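Local coordinates for protein endoglucanase (Clostridium thermocellum, PDB 2C4X) that probably cleaves cellulose in the cellulosome, this piece being its C-terminal PKD domain and CBM44, a carbohydrate-binding module for beta-glucan chains and xyloglucan, at residues 164-169 and 183-188; 170-175 and 179-184. The protein carries 1 engineered substitution. One frame throughout, in Å; residues are numbered along the deposited sequence.

Contact 1: residues 164-169 and 183-188; sequences TTMTFR and PYIMPH
Phe168 and Pro183 form a CH-pi contact in the interior of the CBM44 beta-sandwich, and Met166 and Ile185 pack beside them. The two segments belong to different sheets: at Phe168 and Pro183, where they come nearest, the CA atoms are 7.3 Å apart, and the contact is made entirely by side chains.

Pro183 CB sits 3.6 Å from the centroid of the Phe168 ring and only 10° off the ring normal, so the methylene lies over the centre of the face, not at its rim. The spread of distances agrees: Pro183 CB is 3.7 Å from Phe168 CD1 and 4.1 Å from Phe168 CE2. Phe168 carries CG anti to its carbonyl carbon (chi1 -64°), which directs the ring into the interior between the sheets; chi2 of 74° sets the tilt at which a face meets the proline.

Two residues further along the second strand, Ile185 meets the selenomethionine Met166 at roughly a right angle. Its CD1 approaches Met166 SE at 4.0 Å, and Ile185 CG2 lies 4.0 Å from Met166 CE. Bends at chi2 and chi3 fold the Met166 chain so that both selenium and methyl face the isoleucine.

Met231 of strand 229-238 touches both Met166 and Phe168, while Ile215 of strand 211-218 reaches Pro183. Strand 165-172 pairs with strands 211-218 and 241-251, and strand 178-187 runs between strands 198-203 and 229-238.

Contact 2: residues 170-175 and 179-184; sequences IWIPSG and AAIQPY
Ile172 and Ile181 reach toward each other tip to tip, whereas Ile170 and the same Ile181 slide past one another in opposite directions. Ile181 thus serves two partners with its two branches. Its CG2 faces Ile172 CD1 at 3.9 Å; its CD1 lies 3.9 Å from Ile170 CG2 and 4.0 Å from Ile172 CG1, against both isoleucines of the first strand. With chi1 at -171°, Ile181 CG1 stands opposite the backbone N and carries CD1 toward the isoleucines of the first strand, while CG2 lies between N and the carbonyl carbon.

Ile170 also uses two branches. While its CG2 meets Ile181, its CD1 extends to Pro183, whose CG it approaches at 4.0 Å, the two side chains meeting at a slant.

All the packing between the two segments is aliphatic. The axes of strands 170-172 and 180-184 are 10.5 Å apart at closest approach and run at 172°, nearly antiparallel. That spacing, with CA atoms 9.1 Å apart at Ile172 and Ile181, is that of strands facing each other across a sandwich rather than paired within one sheet.

Ile245 of strand 241-251 touches both Ile170 and Ile181, and Ile233 and Val235 of strand 229-238 also pack on Ile181. Tyr204 and Val207, both in loops, rest against Ile172, while Lys202 of strand 198-203 touches Ile181.

Overall arrangement
Both contacts join the same two strands, 165-172 and 178-187, which follow each other in the chain but lie in opposite five-stranded antiparallel sheets of CBM44. The chain passes from one sheet to the other between them, a beta-arch. Contact 2 is close to this crossing, as only three residues lie between its segments; contact 1 lies further from it, with thirteen between. Their centres are about 15 Å apart, and Pro183 takes part in both, meeting Phe168 in one and Ile170 in the other, and so joins them. Each contact is fully buried, so the facing side chains of this strand pair form part of the hydrophobic interior of the carbohydrate-binding module.

Contact 1: residues 164-169 and 183-188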
loop_
_atom_site.group_PDB
_atom_site.type_symbol
_atom_site.label_atom_id
_atom_site.label_comp_id
_atom_site.label_asym_id
_atom_site.label_seq_id
_atom_site.Cartn_x
_atom_site.Cartn_y
_atom_site.Cartn_z
ATOM N N THR A 164 -7.490 -5.934 -11.716
ATOM C CA THR A 164 -7.173 -5.535 -10.334
ATOM C C THR A 164 -5.671 -5.483 -10.061
ATOM O O THR A 164 -4.934 -6.407 -10.412
ATOM C CB THR A 164 -7.818 -6.513 -9.316
ATOM O OG1 THR A 164 -9.226 -6.605 -9.559
ATOM C CG2 THR A 164 -7.569 -6.079 -7.856
ATOM N N THR A 165 -5.222 -4.406 -9.425
ATOM C CA THR A 165 -3.847 -4.327 -8.961
ATOM C C THR A 165 -3.792 -4.719 -7.487
ATOM O O THR A 165 -4.440 -4.099 -6.644
ATOM C CB THR A 165 -3.242 -2.929 -9.185
ATOM O OG1 THR A 165 -3.273 -2.616 -10.582
ATOM C CG2 THR A 165 -1.799 -2.863 -8.690
HETATM N N MSE A 166 -3.028 -5.769 -7.199
HETATM C CA MSE A 166 -2.789 -6.225 -5.835
HETATM C C MSE A 166 -1.473 -5.656 -5.324
HETATM O O MSE A 166 -0.507 -5.556 -6.081
HETATM C CB MSE A 166 -2.704 -7.753 -5.798
HETATM C CG MSE A 166 -4.002 -8.490 -6.072
HETATM SE SE MSE A 166 -3.643 -10.221 -6.944
HETATM C CE MSE A 166 -3.525 -9.522 -8.781
ATOM N N THR A 167 -1.440 -5.315 -4.035
ATOM C CA THR A 167 -0.222 -4.879 -3.362
ATOM C C THR A 167 0.184 -5.899 -2.296
ATOM O O THR A 167 -0.602 -6.211 -1.399
ATOM C CB THR A 167 -0.421 -3.480 -2.717
ATOM O OG1 THR A 167 -0.714 -2.529 -3.742
ATOM C CG2 THR A 167 0.817 -3.028 -1.967
ATOM N N PHE A 168 1.407 -6.418 -2.411
ATOM C CA PHE A 168 1.965 -7.363 -1.443
ATOM C C PHE A 168 3.014 -6.639 -0.605
ATOM O O PHE A 168 3.727 -5.774 -1.119
ATOM C CB PHE A 168 2.658 -8.531 -2.157
ATOM C CG PHE A 168 1.740 -9.401 -2.979
ATOM C CD1 PHE A 168 1.225 -8.955 -4.205
ATOM C CD2 PHE A 168 1.429 -10.690 -2.549
ATOM C CE1 PHE A 168 0.388 -9.773 -4.979
ATOM C CE2 PHE A 168 0.596 -11.523 -3.311
ATOM C CZ PHE A 168 0.076 -11.065 -4.534
ATOM N N ARG A 169 3.104 -6.985 0.676
ATOM C CA ARG A 169 4.229 -6.558 1.511
ATOM C C ARG A 169 5.017 -7.776 1.990
ATOM O O ARG A 169 4.468 -8.672 2.634
ATOM C CB ARG A 169 3.766 -5.693 2.695
ATOM C CG ARG A 169 3.403 -4.275 2.301
ATOM C CD ARG A 169 1.952 -4.139 1.862
ATOM N NE ARG A 169 1.613 -2.734 1.610
ATOM C CZ ARG A 169 0.377 -2.234 1.615
ATOM N NH1 ARG A 169 -0.668 -3.015 1.868
ATOM N NH2 ARG A 169 0.184 -0.942 1.379
ATOM N N PRO A 183 5.654 -12.337 -6.373
ATOM C CA PRO A 183 4.212 -12.478 -6.197
ATOM C C PRO A 183 3.632 -12.894 -7.543
ATOM O O PRO A 183 4.134 -12.456 -8.588
ATOM C CB PRO A 183 3.746 -11.059 -5.868
ATOM C CG PRO A 183 4.979 -10.315 -5.487
ATOM C CD PRO A 183 6.097 -10.936 -6.226
ATOM N N TYR A 184 2.610 -13.740 -7.516
ATOM C CA TYR A 184 1.986 -14.187 -8.738
ATOM C C TYR A 184 0.499 -14.382 -8.571
ATOM O O TYR A 184 -0.015 -14.554 -7.460
ATOM C CB TYR A 184 2.624 -15.490 -9.245
ATOM C CG TYR A 184 2.329 -16.705 -8.387
ATOM C CD1 TYR A 184 1.192 -17.500 -8.617
ATOM C CD2 TYR A 184 3.208 -17.085 -7.372
ATOM C CE1 TYR A 184 0.928 -18.623 -7.840
ATOM C CE2 TYR A 184 2.955 -18.202 -6.588
ATOM C CZ TYR A 184 1.820 -18.964 -6.821
ATOM O OH TYR A 184 1.603 -20.076 -6.035
ATOM N N ILE A 185 -0.187 -14.331 -9.701
ATOM C CA ILE A 185 -1.562 -14.797 -9.786
ATOM C C ILE A 185 -1.694 -15.661 -11.031
ATOM O O ILE A 185 -1.264 -15.283 -12.135
ATOM C CB ILE A 185 -2.605 -13.656 -9.738
ATOM C CG1 ILE A 185 -4.014 -14.257 -9.578
ATOM C CG2 ILE A 185 -2.500 -12.749 -10.975
ATOM C CD1 ILE A 185 -5.018 -13.348 -8.973
HETATM N N MSE A 186 -2.261 -16.843 -10.833
HETATM C CA MSE A 186 -2.310 -17.859 -11.851
HETATM C C MSE A 186 -3.750 -18.335 -12.068
HETATM O O MSE A 186 -4.191 -19.286 -11.418
HETATM C CB MSE A 186 -1.387 -19.020 -11.451
HETATM C CG MSE A 186 -1.305 -20.139 -12.465
HETATM SE SE MSE A 186 0.101 -21.456 -12.059
HETATM C CE MSE A 186 -0.380 -21.808 -10.224
ATOM N N PRO A 187 -4.504 -17.642 -12.949
ATOM C CA PRO A 187 -5.789 -18.178 -13.405
ATOM C C PRO A 187 -5.590 -19.442 -14.235
ATOM O O PRO A 187 -4.585 -19.578 -14.947
ATOM C CB PRO A 187 -6.364 -17.059 -14.282
ATOM C CG PRO A 187 -5.548 -15.850 -13.975
ATOM C CD PRO A 187 -4.214 -16.328 -13.551
ATOM N N HIS A 188 -6.535 -20.366 -14.124
ATOM C CA HIS A 188 -6.480 -21.625 -14.851
ATOM C C HIS A 188 -7.910 -22.105 -15.041
ATOM O O HIS A 188 -8.795 -21.731 -14.260
ATOM C CB HIS A 188 -5.656 -22.671 -14.070
ATOM C CG HIS A 188 -6.155 -22.918 -12.672
ATOM N ND1 HIS A 188 -7.042 -23.928 -12.368
ATOM C CD2 HIS A 188 -5.907 -22.276 -11.505
ATOM C CE1 HIS A 188 -7.321 -23.895 -11.075
ATOM N NE2 HIS A 188 -6.649 -22.897 -10.530
#

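Contact 2: residues 170-175 and 179-184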
loop_
_atom_site.group_PDB
_atom_site.type_symbol
_atom_site.label_atom_id
_atom_site.label_comp_id
_atom_site.label_asym_id
_atom_site.label_seq_id
_atom_site.Cartn_x
_atom_site.Cartn_y
_atom_site.Cartn_z
ATOM N N ILE A 170 6.304 -7.802 1.659
ATOM C CA ILE A 170 7.138 -8.975 1.889
ATOM C C ILE A 170 8.444 -8.554 2.549
ATOM O O ILE A 170 9.193 -7.751 1.996
ATOM C CB ILE A 170 7.430 -9.741 0.550
ATOM C CG1 ILE A 170 6.141 -9.960 -0.252
ATOM C CG2 ILE A 170 8.129 -11.083 0.809
ATOM C CD1 ILE A 170 6.365 -10.396 -1.714
ATOM N N TRP A 171 8.699 -9.090 3.736
ATOM C CA TRP A 171 9.951 -8.859 4.446
ATOM C C TRP A 171 10.940 -9.934 4.016
ATOM O O TRP A 171 10.749 -11.115 4.296
ATOM C CB TRP A 171 9.719 -8.915 5.961
ATOM C CG TRP A 171 10.802 -8.275 6.796
ATOM C CD1 TRP A 171 10.819 -6.991 7.264
ATOM C CD2 TRP A 171 12.011 -8.890 7.272
ATOM N NE1 TRP A 171 11.962 -6.764 7.995
ATOM C CE2 TRP A 171 12.712 -7.911 8.016
ATOM C CE3 TRP A 171 12.571 -10.169 7.139
ATOM C CZ2 TRP A 171 13.948 -8.172 8.630
ATOM C CZ3 TRP A 171 13.800 -10.429 7.747
ATOM C CH2 TRP A 171 14.474 -9.433 8.486
ATOM N N ILE A 172 11.997 -9.520 3.328
ATOM C CA ILE A 172 12.973 -10.460 2.779
ATOM C C ILE A 172 14.305 -10.345 3.531
ATOM O O ILE A 172 14.859 -9.249 3.624
ATOM C CB ILE A 172 13.158 -10.223 1.260
ATOM C CG1 ILE A 172 11.811 -10.398 0.537
ATOM C CG2 ILE A 172 14.227 -11.151 0.673
ATOM C CD1 ILE A 172 11.683 -9.628 -0.762
ATOM N N PRO A 173 14.817 -11.474 4.074
ATOM C CA PRO A 173 16.061 -11.449 4.842
ATOM C C PRO A 173 17.308 -11.496 3.955
ATOM O O PRO A 173 17.247 -11.955 2.809
ATOM C CB PRO A 173 15.971 -12.724 5.679
ATOM C CG PRO A 173 15.231 -13.687 4.780
ATOM C CD PRO A 173 14.254 -12.839 3.988
ATOM N N SER A 174 18.428 -11.024 4.500
ATOM C CA SER A 174 19.710 -11.046 3.804
ATOM C C SER A 174 20.442 -12.365 4.036
ATOM O O SER A 174 20.159 -13.080 5.000
ATOM C CB SER A 174 20.586 -9.881 4.271
ATOM O OG SER A 174 20.748 -9.922 5.674
ATOM N N GLY A 175 21.387 -12.675 3.149
ATOM C CA GLY A 175 22.171 -13.907 3.233
ATOM C C GLY A 175 21.366 -15.176 3.019
ATOM O O GLY A 175 21.715 -16.232 3.552
ATOM N N ALA A 179 17.543 -16.811 -5.518
ATOM C CA ALA A 179 17.876 -16.101 -6.750
ATOM C C ALA A 179 16.873 -14.983 -7.008
ATOM O O ALA A 179 17.235 -13.880 -7.426
ATOM C CB ALA A 179 17.893 -17.070 -7.920
ATOM N N ALA A 180 15.604 -15.283 -6.752
ATOM C CA ALA A 180 14.510 -14.385 -7.076
ATOM C C ALA A 180 13.306 -14.670 -6.201
ATOM O O ALA A 180 13.190 -15.739 -5.595
ATOM C CB ALA A 180 14.125 -14.525 -8.554
ATOM N N ILE A 181 12.414 -13.693 -6.147
ATOM C CA ILE A 181 11.147 -13.819 -5.459
ATOM C C ILE A 181 10.086 -13.179 -6.357
ATOM O O ILE A 181 10.376 -12.223 -7.081
ATOM C CB ILE A 181 11.221 -13.163 -4.049
ATOM C CG1 ILE A 181 9.973 -13.475 -3.224
ATOM C CG2 ILE A 181 11.502 -11.651 -4.143
ATOM C CD1 ILE A 181 10.174 -13.292 -1.729
ATOM N N GLN A 182 8.872 -13.721 -6.348
ATOM C CA GLN A 182 7.815 -13.154 -7.179
ATOM C C GLN A 182 6.396 -13.418 -6.688
ATOM O O GLN A 182 5.967 -14.577 -6.625
ATOM C CB GLN A 182 7.969 -13.568 -8.655
ATOM C CG GLN A 182 7.867 -15.054 -8.962
ATOM C CD GLN A 182 8.179 -15.356 -10.416
ATOM O OE1 GLN A 182 8.027 -14.493 -11.286
ATOM N NE2 GLN A 182 8.619 -16.585 -10.693
ATOM N N PRO A 183 5.654 -12.337 -6.373
ATOM C CA PRO A 183 4.212 -12.478 -6.197
ATOM C C PRO A 183 3.632 -12.894 -7.543
ATOM O O PRO A 183 4.134 -12.456 -8.588
ATOM C CB PRO A 183 3.746 -11.059 -5.868
ATOM C CG PRO A 183 4.979 -10.315 -5.487
ATOM C CD PRO A 183 6.097 -10.936 -6.226
ATOM N N TYR A 184 2.610 -13.740 -7.516
ATOM C CA TYR A 184 1.986 -14.187 -8.738
ATOM C C TYR A 184 0.499 -14.382 -8.571
ATOM O O TYR A 184 -0.015 -14.554 -7.460
ATOM C CB TYR A 184 2.624 -15.490 -9.245
ATOM C CG TYR A 184 2.329 -16.705 -8.387
ATOM C CD1 TYR A 184 1.192 -17.500 -8.617
ATOM C CD2 TYR A 184 3.208 -17.085 -7.372
ATOM C CE1 TYR A 184 0.928 -18.623 -7.840
ATOM C CE2 TYR A 184 2.955 -18.202 -6.588
ATOM C CZ TYR A 184 1.820 -18.964 -6.821
ATOM O OH TYR A 184 1.603 -20.076 -6.035
#